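Local atomic coordinates of lactaldehyde dehydrogenase (Methanocaldococcus jannaschii, PDB entry 3PQA), a protein that oxidises lactaldehyde to lactate with NAD, which it prefers to NADP, in the biosynthesis of coenzyme F420. Residues F140-I151 with A169-I180. Numbering follows the deposited sequence.
Sequences FNFPLNLSAHKI and APLVCIELAKII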
ATOM      1  N   PHE B 140     -18.877 -20.845 -19.956  1.00 12.51           N
ATOM      2  CA  PHE B 140     -20.286 -21.199 -19.876  1.00 13.08           C
ATOM      3  C   PHE B 140     -20.792 -21.321 -18.428  1.00 12.89           C
ATOM      4  O   PHE B 140     -21.997 -21.256 -18.194  1.00 12.58           O
ATOM      5  CB  PHE B 140     -20.548 -22.527 -20.625  1.00 14.77           C
ATOM      6  CG  PHE B 140     -20.112 -23.760 -19.850  1.00 15.22           C
ATOM      7  CD1 PHE B 140     -20.895 -24.264 -18.805  1.00 15.00           C
ATOM      8  CD2 PHE B 140     -18.908 -24.397 -20.143  1.00 15.00           C
ATOM      9  CE1 PHE B 140     -20.497 -25.380 -18.079  1.00 15.25           C
ATOM     10  CE2 PHE B 140     -18.508 -25.524 -19.428  1.00 15.28           C
ATOM     11  CZ  PHE B 140     -19.298 -26.012 -18.390  1.00 15.09           C
ATOM     12  N   ASN B 141     -19.882 -21.512 -17.468  1.00 13.07           N
ATOM     13  CA  ASN B 141     -20.281 -22.032 -16.142  1.00 13.12           C
ATOM     14  C   ASN B 141     -20.757 -20.989 -15.129  1.00 13.24           C
ATOM     15  O   ASN B 141     -21.732 -21.219 -14.401  1.00 13.26           O
ATOM     16  CB  ASN B 141     -19.198 -22.967 -15.545  1.00 14.16           C
ATOM     17  CG  ASN B 141     -17.857 -22.273 -15.332  1.00 13.33           C
ATOM     18  OD1 ASN B 141     -17.576 -21.220 -15.913  1.00 14.31           O
ATOM     19  ND2 ASN B 141     -17.023 -22.860 -14.467  1.00 14.28           N
ATOM     20  N   PHE B 142     -20.077 -19.842 -15.084  1.00 13.50           N
ATOM     21  CA  PHE B 142     -20.549 -18.685 -14.327  1.00 13.85           C
ATOM     22  C   PHE B 142     -20.523 -17.517 -15.317  1.00 13.97           C
ATOM     23  O   PHE B 142     -19.761 -16.557 -15.145  1.00 14.44           O
ATOM     24  CB  PHE B 142     -19.684 -18.437 -13.070  1.00 15.09           C
ATOM     25  CG  PHE B 142     -19.778 -19.550 -12.047  1.00 15.39           C
ATOM     26  CD1 PHE B 142     -20.539 -19.390 -10.893  1.00 15.34           C
ATOM     27  CD2 PHE B 142     -19.136 -20.779 -12.273  1.00 15.31           C
ATOM     28  CE1 PHE B 142     -20.646 -20.446  -9.950  1.00 15.55           C
ATOM     29  CE2 PHE B 142     -19.248 -21.843 -11.359  1.00 15.51           C
ATOM     30  CZ  PHE B 142     -20.002 -21.673 -10.193  1.00 15.47           C
ATOM     31  N   PRO B 143     -21.366 -17.603 -16.366  1.00 13.89           N
ATOM     32  CA  PRO B 143     -21.292 -16.641 -17.466  1.00 13.86           C
ATOM     33  C   PRO B 143     -21.639 -15.211 -17.065  1.00 13.76           C
ATOM     34  O   PRO B 143     -21.206 -14.267 -17.733  1.00 14.55           O
ATOM     35  CB  PRO B 143     -22.309 -17.199 -18.477  1.00 14.52           C
ATOM     36  CG  PRO B 143     -23.311 -17.921 -17.627  1.00 14.04           C
ATOM     37  CD  PRO B 143     -22.516 -18.526 -16.511  1.00 14.58           C
ATOM     38  N   LEU B 144     -22.414 -15.034 -16.003  1.00 13.34           N
ATOM     39  CA  LEU B 144     -22.764 -13.684 -15.594  1.00 13.64           C
ATOM     40  C   LEU B 144     -21.661 -13.101 -14.709  1.00 13.45           C
ATOM     41  O   LEU B 144     -21.085 -12.066 -15.039  1.00 12.42           O
ATOM     42  CB  LEU B 144     -24.130 -13.626 -14.906  1.00 15.03           C
ATOM     43  CG  LEU B 144     -24.590 -12.264 -14.370  1.00 15.46           C
ATOM     44  CD1 LEU B 144     -24.669 -11.228 -15.481  1.00 15.20           C
ATOM     45  CD2 LEU B 144     -25.934 -12.389 -13.645  1.00 15.13           C
ATOM     46  N   ASN B 145     -21.352 -13.762 -13.600  1.00 13.69           N
ATOM     47  CA  ASN B 145     -20.311 -13.207 -12.714  1.00 14.20           C
ATOM     48  C   ASN B 145     -18.897 -13.226 -13.310  1.00 12.55           C
ATOM     49  O   ASN B 145     -18.121 -12.304 -13.072  1.00 12.07           O
ATOM     50  CB  ASN B 145     -20.338 -13.817 -11.299  1.00 15.86           C
ATOM     51  CG  ASN B 145     -19.566 -12.966 -10.272  1.00 15.95           C
ATOM     52  OD1 ASN B 145     -19.617 -11.726 -10.299  1.00 15.95           O
ATOM     53  ND2 ASN B 145     -18.857 -13.627  -9.375  1.00 15.99           N
ATOM     54  N   LEU B 146     -18.553 -14.255 -14.084  1.00 12.42           N
ATOM     55  CA  LEU B 146     -17.220 -14.276 -14.679  1.00 13.56           C
ATOM     56  C   LEU B 146     -17.081 -13.266 -15.825  1.00 13.06           C
ATOM     57  O   LEU B 146     -15.978 -12.805 -16.097  1.00 13.80           O
ATOM     58  CB  LEU B 146     -16.771 -15.682 -15.083  1.00 15.98           C
ATOM     59  CG  LEU B 146     -16.533 -16.643 -13.911  1.00 16.00           C
ATOM     60  CD1 LEU B 146     -16.104 -18.025 -14.404  1.00 16.35           C
ATOM     61  CD2 LEU B 146     -15.504 -16.097 -12.917  1.00 16.30           C
ATOM     62  N   SER B 147     -18.196 -12.933 -16.486  1.00 12.39           N
ATOM     63  CA  SER B 147     -18.235 -11.760 -17.382  1.00 11.98           C
ATOM     64  C   SER B 147     -18.059 -10.461 -16.586  1.00 11.55           C
ATOM     65  O   SER B 147     -17.293  -9.579 -16.996  1.00 11.92           O
ATOM     66  CB  SER B 147     -19.522 -11.729 -18.213  1.00 12.75           C
ATOM     67  OG  SER B 147     -19.538 -12.807 -19.152  1.00 13.71           O
ATOM     68  N   ALA B 148     -18.743 -10.361 -15.438  1.00 10.56           N
ATOM     69  CA  ALA B 148     -18.656  -9.171 -14.596  1.00  9.81           C
ATOM     70  C   ALA B 148     -17.205  -8.950 -14.130  1.00  9.05           C
ATOM     71  O   ALA B 148     -16.725  -7.819 -14.062  1.00  9.28           O
ATOM     72  CB  ALA B 148     -19.619  -9.261 -13.398  1.00 11.22           C
ATOM     73  N   HIS B 149     -16.514 -10.041 -13.833  1.00  8.92           N
ATOM     74  CA  HIS B 149     -15.117  -9.963 -13.373  1.00  9.22           C
ATOM     75  C   HIS B 149     -14.141  -9.492 -14.441  1.00  9.35           C
ATOM     76  O   HIS B 149     -12.997  -9.172 -14.116  1.00  9.46           O
ATOM     77  CB  HIS B 149     -14.662 -11.294 -12.773  1.00 12.03           C
ATOM     78  CG  HIS B 149     -14.946 -11.406 -11.311  1.00 12.70           C
ATOM     79  ND1 HIS B 149     -14.289 -10.643 -10.373  1.00 12.52           N
ATOM     80  CD2 HIS B 149     -15.825 -12.177 -10.629  1.00 12.50           C
ATOM     81  CE1 HIS B 149     -14.743 -10.951  -9.170  1.00 12.73           C
ATOM     82  NE2 HIS B 149     -15.671 -11.881  -9.295  1.00 12.79           N
ATOM     83  N   LYS B 150     -14.574  -9.455 -15.708  1.00 10.02           N
ATOM     84  CA  LYS B 150     -13.753  -8.880 -16.770  1.00 11.68           C
ATOM     85  C   LYS B 150     -14.265  -7.514 -17.231  1.00  9.90           C
ATOM     86  O   LYS B 150     -13.480  -6.577 -17.407  1.00 10.78           O
ATOM     87  CB  LYS B 150     -13.668  -9.822 -17.973  1.00 16.11           C
ATOM     88  CG  LYS B 150     -13.076 -11.196 -17.650  1.00 17.46           C
ATOM     89  CD  LYS B 150     -12.835 -12.018 -18.912  1.00 17.65           C
ATOM     90  CE  LYS B 150     -12.550 -13.499 -18.566  1.00 17.92           C
ATOM     91  NZ  LYS B 150     -11.295 -13.656 -17.762  1.00 18.08           N
ATOM     92  N   ILE B 151     -15.576  -7.421 -17.470  1.00  8.99           N
ATOM     93  CA  ILE B 151     -16.215  -6.169 -17.889  1.00 10.09           C
ATOM     94  C   ILE B 151     -16.083  -5.038 -16.867  1.00  8.55           C
ATOM     95  O   ILE B 151     -15.703  -3.919 -17.237  1.00  8.92           O
ATOM     96  CB  ILE B 151     -17.710  -6.383 -18.256  1.00 13.06           C
ATOM     97  CG1 ILE B 151     -17.817  -7.381 -19.418  1.00 13.47           C
ATOM     98  CG2 ILE B 151     -18.394  -5.046 -18.627  1.00 13.51           C
ATOM     99  CD1 ILE B 151     -19.240  -7.876 -19.663  1.00 14.14           C
ATOM    100  N   ALA B 169     -23.724 -21.280 -23.112  1.00 14.55           N
ATOM    101  CA  ALA B 169     -24.686 -20.575 -22.263  1.00 13.26           C
ATOM    102  C   ALA B 169     -24.613 -19.062 -22.464  1.00 13.34           C
ATOM    103  O   ALA B 169     -24.325 -18.336 -21.526  1.00 13.98           O
ATOM    104  CB  ALA B 169     -24.483 -20.936 -20.776  1.00 13.21           C
ATOM    105  N   PRO B 170     -24.904 -18.587 -23.691  1.00 13.42           N
ATOM    106  CA  PRO B 170     -24.734 -17.171 -24.045  1.00 13.40           C
ATOM    107  C   PRO B 170     -25.869 -16.229 -23.614  1.00 13.37           C
ATOM    108  O   PRO B 170     -25.678 -15.013 -23.616  1.00 13.37           O
ATOM    109  CB  PRO B 170     -24.659 -17.217 -25.577  1.00 13.81           C
ATOM    110  CG  PRO B 170     -25.562 -18.358 -25.947  1.00 14.46           C
ATOM    111  CD  PRO B 170     -25.460 -19.371 -24.815  1.00 13.81           C
ATOM    112  N   LEU B 171     -27.032 -16.766 -23.246  1.00 13.98           N
ATOM    113  CA  LEU B 171     -28.218 -15.899 -23.118  1.00 14.78           C
ATOM    114  C   LEU B 171     -28.134 -14.860 -21.996  1.00 14.48           C
ATOM    115  O   LEU B 171     -28.590 -13.714 -22.155  1.00 14.25           O
ATOM    116  CB  LEU B 171     -29.515 -16.713 -23.036  1.00 16.09           C
ATOM    117  CG  LEU B 171     -29.801 -17.651 -24.219  1.00 16.80           C
ATOM    118  CD1 LEU B 171     -31.158 -18.310 -24.042  1.00 16.24           C
ATOM    119  CD2 LEU B 171     -29.717 -16.924 -25.573  1.00 16.21           C
ATOM    120  N   VAL B 172     -27.519 -15.234 -20.881  1.00 14.25           N
ATOM    121  CA  VAL B 172     -27.385 -14.272 -19.804  1.00 14.55           C
ATOM    122  C   VAL B 172     -26.433 -13.146 -20.222  1.00 13.37           C
ATOM    123  O   VAL B 172     -26.604 -12.018 -19.778  1.00 13.75           O
ATOM    124  CB  VAL B 172     -26.981 -14.909 -18.456  1.00 16.79           C
ATOM    125  CG1 VAL B 172     -25.474 -15.144 -18.373  1.00 18.50           C
ATOM    126  CG2 VAL B 172     -27.472 -14.045 -17.302  1.00 18.50           C
ATOM    127  N   CYS B 173     -25.456 -13.464 -21.080  1.00 12.80           N
ATOM    128  CA  CYS B 173     -24.486 -12.476 -21.585  1.00 12.97           C
ATOM    129  C   CYS B 173     -25.123 -11.507 -22.560  1.00 13.12           C
ATOM    130  O   CYS B 173     -24.761 -10.322 -22.593  1.00 13.57           O
ATOM    131  CB  CYS B 173     -23.301 -13.175 -22.243  1.00 13.74           C
ATOM    132  SG  CYS B 173     -22.360 -14.125 -21.033  1.00 16.05           S
ATOM    133  N   ILE B 174     -26.078 -12.009 -23.343  1.00 13.02           N
ATOM    134  CA  ILE B 174     -26.878 -11.151 -24.224  1.00 13.91           C
ATOM    135  C   ILE B 174     -27.711 -10.193 -23.368  1.00 12.23           C
ATOM    136  O   ILE B 174     -27.807  -9.004 -23.677  1.00 12.62           O
ATOM    137  CB  ILE B 174     -27.761 -11.986 -25.206  1.00 16.72           C
ATOM    138  CG1 ILE B 174     -26.870 -12.657 -26.258  1.00 17.21           C
ATOM    139  CG2 ILE B 174     -28.800 -11.108 -25.882  1.00 17.21           C
ATOM    140  CD1 ILE B 174     -27.536 -13.853 -26.975  1.00 17.33           C
ATOM    141  N   GLU B 175     -28.264 -10.705 -22.269  1.00 12.17           N
ATOM    142  CA  GLU B 175     -29.006  -9.864 -21.333  1.00 13.35           C
ATOM    143  C   GLU B 175     -28.128  -8.812 -20.662  1.00 12.70           C
ATOM    144  O   GLU B 175     -28.547  -7.663 -20.505  1.00 12.11           O
ATOM    145  CB  GLU B 175     -29.742 -10.698 -20.291  1.00 17.08           C
ATOM    146  CG  GLU B 175     -30.980 -11.455 -20.846  1.00 18.85           C
ATOM    147  CD  GLU B 175     -31.845 -10.601 -21.765  1.00 17.97           C
ATOM    148  OE1 GLU B 175     -32.396  -9.570 -21.315  1.00 19.00           O
ATOM    149  OE2 GLU B 175     -31.954 -10.955 -22.959  1.00 18.98           O
ATOM    150  N   LEU B 176     -26.918  -9.212 -20.270  1.00 12.49           N
ATOM    151  CA  LEU B 176     -25.981  -8.265 -19.650  1.00 12.16           C
ATOM    152  C   LEU B 176     -25.584  -7.173 -20.644  1.00 11.92           C
ATOM    153  O   LEU B 176     -25.450  -6.008 -20.263  1.00 12.45           O
ATOM    154  CB  LEU B 176     -24.746  -8.986 -19.096  1.00 13.48           C
ATOM    155  CG  LEU B 176     -23.654  -8.114 -18.456  1.00 13.36           C
ATOM    156  CD1 LEU B 176     -24.191  -7.367 -17.231  1.00 13.58           C
ATOM    157  CD2 LEU B 176     -22.449  -8.971 -18.083  1.00 13.60           C
ATOM    158  N   ALA B 177     -25.400  -7.550 -21.912  1.00 11.75           N
ATOM    159  CA  ALA B 177     -25.030  -6.605 -22.970  1.00 12.12           C
ATOM    160  C   ALA B 177     -26.096  -5.517 -23.160  1.00 12.34           C
ATOM    161  O   ALA B 177     -25.763  -4.331 -23.292  1.00 12.18           O
ATOM    162  CB  ALA B 177     -24.763  -7.341 -24.284  1.00 12.68           C
ATOM    163  N   LYS B 178     -27.369  -5.929 -23.169  1.00 13.05           N
ATOM    164  CA  LYS B 178     -28.495  -4.989 -23.184  1.00 14.33           C
ATOM    165  C   LYS B 178     -28.445  -4.043 -21.975  1.00 13.02           C
ATOM    166  O   LYS B 178     -28.630  -2.831 -22.121  1.00 13.09           O
ATOM    167  CB  LYS B 178     -29.823  -5.747 -23.203  1.00 18.55           C
ATOM    168  CG  LYS B 178     -30.088  -6.509 -24.490  1.00 18.89           C
ATOM    169  CD  LYS B 178     -31.358  -7.331 -24.333  1.00 19.81           C
ATOM    170  CE  LYS B 178     -31.611  -8.217 -25.536  1.00 19.26           C
ATOM    171  NZ  LYS B 178     -32.781  -9.095 -25.258  1.00 20.34           N
ATOM    172  N   ILE B 179     -28.187  -4.608 -20.792  1.00 12.74           N
ATOM    173  CA  ILE B 179     -28.020  -3.820 -19.558  1.00 13.68           C
ATOM    174  C   ILE B 179     -26.878  -2.793 -19.668  1.00 13.49           C
ATOM    175  O   ILE B 179     -27.050  -1.622 -19.297  1.00 13.27           O
ATOM    176  CB  ILE B 179     -27.824  -4.744 -18.320  1.00 15.60           C
ATOM    177  CG1 ILE B 179     -29.168  -5.345 -17.894  1.00 16.36           C
ATOM    178  CG2 ILE B 179     -27.163  -3.996 -17.147  1.00 16.38           C
ATOM    179  CD1 ILE B 179     -29.055  -6.477 -16.882  1.00 16.20           C
ATOM    180  N   ILE B 180     -25.730  -3.228 -20.191  1.00 13.96           N
ATOM    181  CA  ILE B 180     -24.587  -2.329 -20.422  1.00 14.84           C
ATOM    182  C   ILE B 180     -24.971  -1.238 -21.426  1.00 14.80           C
ATOM    183  O   ILE B 180     -24.717  -0.055 -21.187  1.00 14.72           O
ATOM    184  CB  ILE B 180     -23.326  -3.107 -20.909  1.00 16.06           C
ATOM    185  CG1 ILE B 180     -22.808  -4.006 -19.783  1.00 16.13           C
ATOM    186  CG2 ILE B 180     -22.217  -2.136 -21.389  1.00 16.07           C
ATOM    187  CD1 ILE B 180     -21.894  -5.131 -20.215  1.00 16.16           C
TER
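Two successive helices of the Rossmann-type NAD-binding domain of an aldehyde dehydrogenase, joined through strand 160-165 in a parallel beta-alpha-beta-alpha order, and the turn leading into the first pack through P143, L144, S147 and I151 on one side and V172, C173, L176 and I180 on the other. The axes of 145-151 and 171-180 approach to 10.7 Å and their directions differ by 41°; the contact is mostly apolar. The P143 ring and the V172 side chain cross at about a right angle, P143 CG lying 3.6 Å from V172 CG1. That methyl sits between the backbone N and the carbonyl carbon of its own residue (chi1 82°) and also touches L144 CB. One turn on, L176 CD2 meets three residues of segment 140-151, touching L144 CD1 and S147 CB. The third is I151, reached tip to tip, with L176 CD2 3.7 Å from I151 CD1. I151 CG2 then closes the row against I180 CD1 at 3.8 Å.

The polar centre is S147. Its OG lies beside its own backbone N, which turns it back to give a 2.6 Å hydrogen bond to P143 O, in the carbonyl plane at a C=O...O angle of 160°. C173 SG rests against both oxygens, 3.5 Å from P143 O and 3.6 Å from S147 OG. With an alanine here the beta carbon would still meet L176, but P143 O would probably lose this donor and a gap would open beside the C173 sulfur.

Strand 160-165 lines the pair through H163 and I161, which touch I151, and P165, which touches C173, while helix 73-84 reaches P143 through L80 and helix 88-111 meets L144 through S98.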